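Local coordinates for putative DNA protection protein (Streptomyces coelicolor, PDB 4CYB) that probably oxidises and stores iron as a dodecameric ferritin-like cage of the Dps family, a group that shields DNA from oxidative damage, at residues 16-30 against 126-139. Numbering follows the deposited sequence.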
loop_
_atom_site.group_PDB
_atom_site.type_symbol
_atom_site.label_atom_id
_atom_site.label_comp_id
_atom_site.label_asym_id
_atom_site.label_seq_id
_atom_site.Cartn_x
_atom_site.Cartn_y
_atom_site.Cartn_z
ATOM N N LEU J 16 39.404 10.969 -0.990
ATOM C CA LEU J 16 39.488 12.305 -1.637
ATOM C C LEU J 16 40.444 13.139 -0.789
ATOM O O LEU J 16 40.397 13.079 0.458
ATOM C CB LEU J 16 38.089 12.977 -1.634
ATOM C CG LEU J 16 37.013 12.404 -2.579
ATOM C CD1 LEU J 16 35.697 13.132 -2.393
ATOM C CD2 LEU J 16 37.485 12.566 -4.024
ATOM N N THR J 17 41.327 13.923 -1.428
ATOM C CA THR J 17 42.260 14.780 -0.663
ATOM C C THR J 17 41.549 15.844 0.219
ATOM O O THR J 17 40.445 16.315 -0.089
ATOM C CB THR J 17 43.294 15.517 -1.589
ATOM O OG1 THR J 17 42.657 16.633 -2.222
ATOM C CG2 THR J 17 43.858 14.628 -2.661
ATOM N N MET J 18 42.192 16.239 1.316
ATOM C CA MET J 18 41.740 17.334 2.133
ATOM C C MET J 18 41.412 18.598 1.307
ATOM O O MET J 18 40.398 19.250 1.574
ATOM C CB MET J 18 42.767 17.611 3.251
ATOM C CG MET J 18 42.503 18.827 4.120
ATOM S SD MET J 18 43.916 19.290 5.201
ATOM C CE MET J 18 45.301 19.428 4.042
ATOM N N ASP J 19 42.228 18.934 0.289
ATOM C CA ASP J 19 41.939 20.150 -0.494
ATOM C C ASP J 19 40.623 19.992 -1.304
ATOM O O ASP J 19 39.828 20.935 -1.393
ATOM C CB ASP J 19 43.041 20.412 -1.530
ATOM C CG ASP J 19 44.292 21.048 -0.923
ATOM O OD1 ASP J 19 44.243 21.551 0.225
ATOM O OD2 ASP J 19 45.348 21.000 -1.601
ATOM N N THR J 20 40.461 18.822 -1.901
ATOM C CA THR J 20 39.275 18.476 -2.702
ATOM C C THR J 20 38.032 18.514 -1.842
ATOM O O THR J 20 37.061 19.169 -2.204
ATOM C CB THR J 20 39.413 17.125 -3.395
ATOM O OG1 THR J 20 40.474 17.244 -4.355
ATOM C CG2 THR J 20 38.105 16.758 -4.152
ATOM N N ARG J 21 38.103 17.919 -0.677
ATOM C CA ARG J 21 36.947 17.935 0.229
ATOM C C ARG J 21 36.586 19.311 0.758
ATOM O O ARG J 21 35.423 19.706 0.777
ATOM C CB ARG J 21 37.194 16.933 1.362
ATOM C CG ARG J 21 37.342 15.527 0.804
ATOM C CD ARG J 21 37.426 14.494 1.899
ATOM N NE ARG J 21 38.713 14.472 2.604
ATOM C CZ ARG J 21 38.931 14.866 3.841
ATOM N NH1 ARG J 21 37.938 15.332 4.594
ATOM N NH2 ARG J 21 40.158 14.756 4.374
ATOM N N LEU J 22 37.591 20.093 1.144
ATOM C CA LEU J 22 37.343 21.428 1.600
ATOM C C LEU J 22 36.681 22.288 0.534
ATOM O O LEU J 22 35.738 23.035 0.804
ATOM C CB LEU J 22 38.699 22.059 1.948
ATOM C CG LEU J 22 38.859 22.962 3.161
ATOM C CD1 LEU J 22 39.667 24.205 2.764
ATOM C CD2 LEU J 22 37.574 23.335 3.855
ATOM N N TYR J 23 37.183 22.213 -0.685
ATOM C CA TYR J 23 36.613 22.996 -1.781
ATOM C C TYR J 23 35.155 22.553 -2.079
ATOM O O TYR J 23 34.248 23.386 -2.253
ATOM C CB TYR J 23 37.496 22.907 -3.040
ATOM C CG TYR J 23 36.938 23.741 -4.165
ATOM C CD1 TYR J 23 37.180 25.143 -4.221
ATOM C CD2 TYR J 23 36.191 23.162 -5.172
ATOM C CE1 TYR J 23 36.671 25.910 -5.252
ATOM C CE2 TYR J 23 35.650 23.939 -6.208
ATOM C CZ TYR J 23 35.913 25.321 -6.239
ATOM O OH TYR J 23 35.393 26.093 -7.259
ATOM N N SER J 24 34.920 21.250 -2.125
ATOM C CA SER J 24 33.539 20.768 -2.444
ATOM C C SER J 24 32.603 21.245 -1.334
ATOM O O SER J 24 31.476 21.710 -1.641
ATOM C CB SER J 24 33.513 19.241 -2.588
ATOM O OG SER J 24 34.036 18.826 -3.823
ATOM N N CYS J 25 33.042 21.165 -0.073
ATOM C CA CYS J 25 32.192 21.644 1.024
ATOM C C CYS J 25 31.859 23.148 0.953
ATOM O O CYS J 25 30.734 23.526 1.213
ATOM C CB CYS J 25 32.725 21.323 2.410
ATOM S SG CYS J 25 32.720 19.540 2.757
ATOM N N GLN J 26 32.844 23.994 0.565
ATOM C CA GLN J 26 32.527 25.417 0.350
ATOM C C GLN J 26 31.524 25.589 -0.770
ATOM O O GLN J 26 30.580 26.370 -0.586
ATOM C CB GLN J 26 33.796 26.205 -0.052
ATOM C CG GLN J 26 34.833 26.240 1.034
ATOM C CD GLN J 26 36.227 26.685 0.518
ATOM O OE1 GLN J 26 37.172 26.763 1.301
ATOM N NE2 GLN J 26 36.339 26.987 -0.783
ATOM N N ARG J 27 31.687 24.908 -1.916
ATOM C CA ARG J 27 30.734 25.080 -2.996
ATOM C C ARG J 27 29.336 24.531 -2.576
ATOM O O ARG J 27 28.294 25.157 -2.867
ATOM C CB ARG J 27 31.166 24.423 -4.314
ATOM C CG ARG J 27 32.510 24.872 -4.866
ATOM C CD ARG J 27 32.652 26.381 -5.011
ATOM N NE ARG J 27 31.593 26.980 -5.787
ATOM C CZ ARG J 27 31.650 27.282 -7.088
ATOM N NH1 ARG J 27 32.743 27.012 -7.831
ATOM N NH2 ARG J 27 30.622 27.888 -7.640
ATOM N N LEU J 28 29.351 23.377 -1.901
ATOM C CA LEU J 28 28.052 22.752 -1.516
ATOM C C LEU J 28 27.331 23.644 -0.536
ATOM O O LEU J 28 26.077 23.735 -0.613
ATOM C CB LEU J 28 28.253 21.334 -0.948
ATOM C CG LEU J 28 28.603 20.284 -2.014
ATOM C CD1 LEU J 28 29.117 18.976 -1.427
ATOM C CD2 LEU J 28 27.455 20.036 -3.000
ATOM N N ASN J 29 28.066 24.255 0.399
ATOM C CA ASN J 29 27.421 25.093 1.390
ATOM C C ASN J 29 26.775 26.326 0.793
ATOM O O ASN J 29 25.787 26.809 1.301
ATOM C CB ASN J 29 28.297 25.453 2.596
ATOM C CG ASN J 29 28.191 24.427 3.713
ATOM O OD1 ASN J 29 27.087 23.977 4.053
ATOM N ND2 ASN J 29 29.321 24.083 4.311
ATOM N N LYS J 30 27.351 26.865 -0.272
ATOM C CA LYS J 30 26.704 28.003 -0.924
ATOM C C LYS J 30 25.406 27.568 -1.591
ATOM O O LYS J 30 24.361 28.253 -1.459
ATOM C CB LYS J 30 27.675 28.681 -1.948
ATOM C CG LYS J 30 27.048 29.875 -2.694
ATOM C CD LYS J 30 26.436 30.902 -1.742
ATOM C CE LYS J 30 26.197 32.220 -2.477
ATOM N NZ LYS J 30 25.443 32.069 -3.735
ATOM N N GLU J 126 25.309 29.034 -10.396
ATOM C CA GLU J 126 26.249 28.504 -9.403
ATOM C C GLU J 126 26.520 27.020 -9.610
ATOM O O GLU J 126 27.646 26.571 -9.484
ATOM C CB GLU J 126 25.682 28.668 -7.994
ATOM C CG GLU J 126 25.872 30.057 -7.433
ATOM C CD GLU J 126 27.053 30.202 -6.489
ATOM O OE1 GLU J 126 27.914 29.257 -6.331
ATOM O OE2 GLU J 126 27.100 31.313 -5.898
ATOM N N CYS J 127 25.471 26.236 -9.879
ATOM C CA CYS J 127 25.611 24.797 -10.102
ATOM C C CYS J 127 26.462 24.425 -11.277
ATOM O O CYS J 127 27.240 23.508 -11.170
ATOM C CB CYS J 127 24.263 24.148 -10.414
ATOM S SG CYS J 127 23.443 23.577 -8.937
ATOM N N HIS J 128 26.263 25.053 -12.426
ATOM C CA HIS J 128 27.132 24.713 -13.599
ATOM C C HIS J 128 28.600 24.929 -13.257
ATOM O O HIS J 128 29.452 24.072 -13.544
ATOM C CB HIS J 128 26.761 25.580 -14.803
ATOM C CG HIS J 128 25.484 25.148 -15.496
ATOM N ND1 HIS J 128 25.387 23.994 -16.196
ATOM C CD2 HIS J 128 24.244 25.752 -15.564
ATOM C CE1 HIS J 128 24.154 23.891 -16.734
ATOM N NE2 HIS J 128 23.451 24.970 -16.358
ATOM N N ASP J 129 28.885 26.074 -12.630
ATOM C CA ASP J 129 30.266 26.414 -12.248
ATOM C C ASP J 129 30.813 25.433 -11.211
ATOM O O ASP J 129 31.917 24.898 -11.370
ATOM C CB ASP J 129 30.354 27.862 -11.731
ATOM C CG ASP J 129 31.758 28.228 -11.297
ATOM O OD1 ASP J 129 32.606 28.310 -12.204
ATOM O OD2 ASP J 129 32.041 28.368 -10.076
ATOM N N ALA J 130 30.063 25.191 -10.127
ATOM C CA ALA J 130 30.516 24.252 -9.078
ATOM C C ALA J 130 30.657 22.837 -9.617
ATOM O O ALA J 130 31.592 22.138 -9.243
ATOM C CB ALA J 130 29.590 24.265 -7.845
ATOM N N ALA J 131 29.754 22.409 -10.501
ATOM C CA ALA J 131 29.885 21.093 -11.169
ATOM C C ALA J 131 31.198 20.939 -11.941
ATOM O O ALA J 131 31.927 19.943 -11.761
ATOM C CB ALA J 131 28.679 20.790 -12.065
ATOM N N ALA J 132 31.513 21.943 -12.756
ATOM C CA ALA J 132 32.780 21.910 -13.523
ATOM C C ALA J 132 34.001 21.874 -12.584
ATOM O O ALA J 132 34.930 21.087 -12.795
ATOM C CB ALA J 132 32.863 23.110 -14.451
ATOM N N ARG J 133 34.034 22.734 -11.566
ATOM C CA ARG J 133 35.213 22.847 -10.693
ATOM C C ARG J 133 35.399 21.660 -9.785
ATOM O O ARG J 133 36.508 21.184 -9.626
ATOM C CB ARG J 133 35.172 24.106 -9.837
ATOM C CG ARG J 133 35.077 25.421 -10.575
ATOM C CD ARG J 133 36.444 25.807 -11.133
ATOM N NE ARG J 133 36.651 25.227 -12.467
ATOM C CZ ARG J 133 35.983 25.585 -13.574
ATOM N NH1 ARG J 133 35.046 26.522 -13.527
ATOM N NH2 ARG J 133 36.243 25.000 -14.738
ATOM N N THR J 134 34.315 21.155 -9.182
ATOM C CA THR J 134 34.447 19.924 -8.355
ATOM C C THR J 134 34.857 18.731 -9.213
ATOM O O THR J 134 35.627 17.900 -8.772
ATOM C CB THR J 134 33.152 19.607 -7.536
ATOM O OG1 THR J 134 32.066 19.429 -8.441
ATOM C CG2 THR J 134 32.848 20.745 -6.624
ATOM N N GLN J 135 34.373 18.659 -10.447
ATOM C CA GLN J 135 34.818 17.593 -11.339
ATOM C C GLN J 135 36.342 17.693 -11.627
ATOM O O GLN J 135 37.070 16.693 -11.596
ATOM C CB GLN J 135 34.040 17.623 -12.652
ATOM C CG GLN J 135 34.371 16.492 -13.639
ATOM C CD GLN J 135 34.075 15.121 -13.021
ATOM O OE1 GLN J 135 32.912 14.784 -12.765
ATOM N NE2 GLN J 135 35.131 14.362 -12.703
ATOM N N GLU J 136 36.825 18.903 -11.886
ATOM C CA GLU J 136 38.269 19.091 -12.114
ATOM C C GLU J 136 39.112 18.641 -10.937
ATOM O O GLU J 136 40.212 18.140 -11.139
ATOM C CB GLU J 136 38.596 20.564 -12.324
ATOM C CG GLU J 136 38.398 21.060 -13.717
ATOM C CD GLU J 136 38.285 22.585 -13.710
ATOM O OE1 GLU J 136 38.910 23.245 -12.833
ATOM O OE2 GLU J 136 37.533 23.120 -14.564
ATOM N N TYR J 137 38.638 18.877 -9.709
ATOM C CA TYR J 137 39.343 18.414 -8.515
ATOM C C TYR J 137 39.199 16.920 -8.245
ATOM O O TYR J 137 39.784 16.448 -7.294
ATOM C CB TYR J 137 38.813 19.089 -7.261
ATOM C CG TYR J 137 39.473 20.318 -6.713
ATOM C CD1 TYR J 137 40.638 20.230 -5.880
ATOM C CD2 TYR J 137 38.897 21.582 -6.929
ATOM C CE1 TYR J 137 41.237 21.375 -5.325
ATOM C CE2 TYR J 137 39.476 22.732 -6.376
ATOM C CZ TYR J 137 40.640 22.626 -5.587
ATOM O OH TYR J 137 41.180 23.789 -5.080
ATOM N N GLY J 138 38.394 16.185 -9.007
ATOM C CA GLY J 138 38.334 14.733 -8.822
ATOM C C GLY J 138 37.153 14.278 -7.944
ATOM O O GLY J 138 37.031 13.072 -7.664
ATOM N N ASP J 139 36.271 15.214 -7.556
ATOM C CA ASP J 139 35.099 14.843 -6.691
ATOM C C ASP J 139 33.920 14.420 -7.578
ATOM O O ASP J 139 32.972 15.199 -7.792
ATOM C CB ASP J 139 34.746 15.960 -5.750
ATOM C CG ASP J 139 33.754 15.493 -4.634
ATOM O OD1 ASP J 139 33.249 14.354 -4.774
ATOM O OD2 ASP J 139 33.499 16.266 -3.704
HETATM O O HOH W 1 28.646 26.851 -4.928
#
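Arg27 lays its guanidinium flat over Ala130, whose CB sits beneath the centre of the group, 3.7 Å from CZ. Bends at chi2 (-53°) and chi3 (-54°) fold the chain down into the hole formed by Glu126, Asp129, Ala130 and Arg133. From there NH1 and NH2 both grip one oxygen, Asp129 OD2, at 2.7 and 2.9 Å; NH2 meets the anti lone pair of OD2, NH1 comes from above the carboxylate plane. NH1 also donates to Tyr23 OH, close to the guanidinium plane, while NH2 reaches Glu126 OE1 only weakly. A water joins Arg27 O and NE to that same OE1; Glu126 OE2 takes Lys30 NZ (2.8 Å), which is shared with Asp34. With an alanine here, Asp129 OD2 would probably lose both of its strong donors and the Tyr23 hydroxyl the N-H that fixes it.

Pointing away from its own backbone N, the Tyr23 side chain reaches the other helix; its ring stacks offset on Tyr137, planes 27° apart, and its OH sets against Arg133 CB. Deeper in, Ser24 OG donates to Asp139 OD2 at 2.6 Å; OD2 is also hydrogen-bonded to Thr142 and OD1 salt-bridged to Arg78, tying the turn to helices 140-164 and 54-81. Gly138 makes that turn in a Schellman motif. Two antiparallel helices of the ferritin-like four-helix bundle thus meet through charge at one end and, toward the turn, stacked tyrosines beside a buried carboxylate, whose several donors probably favour its ionised form.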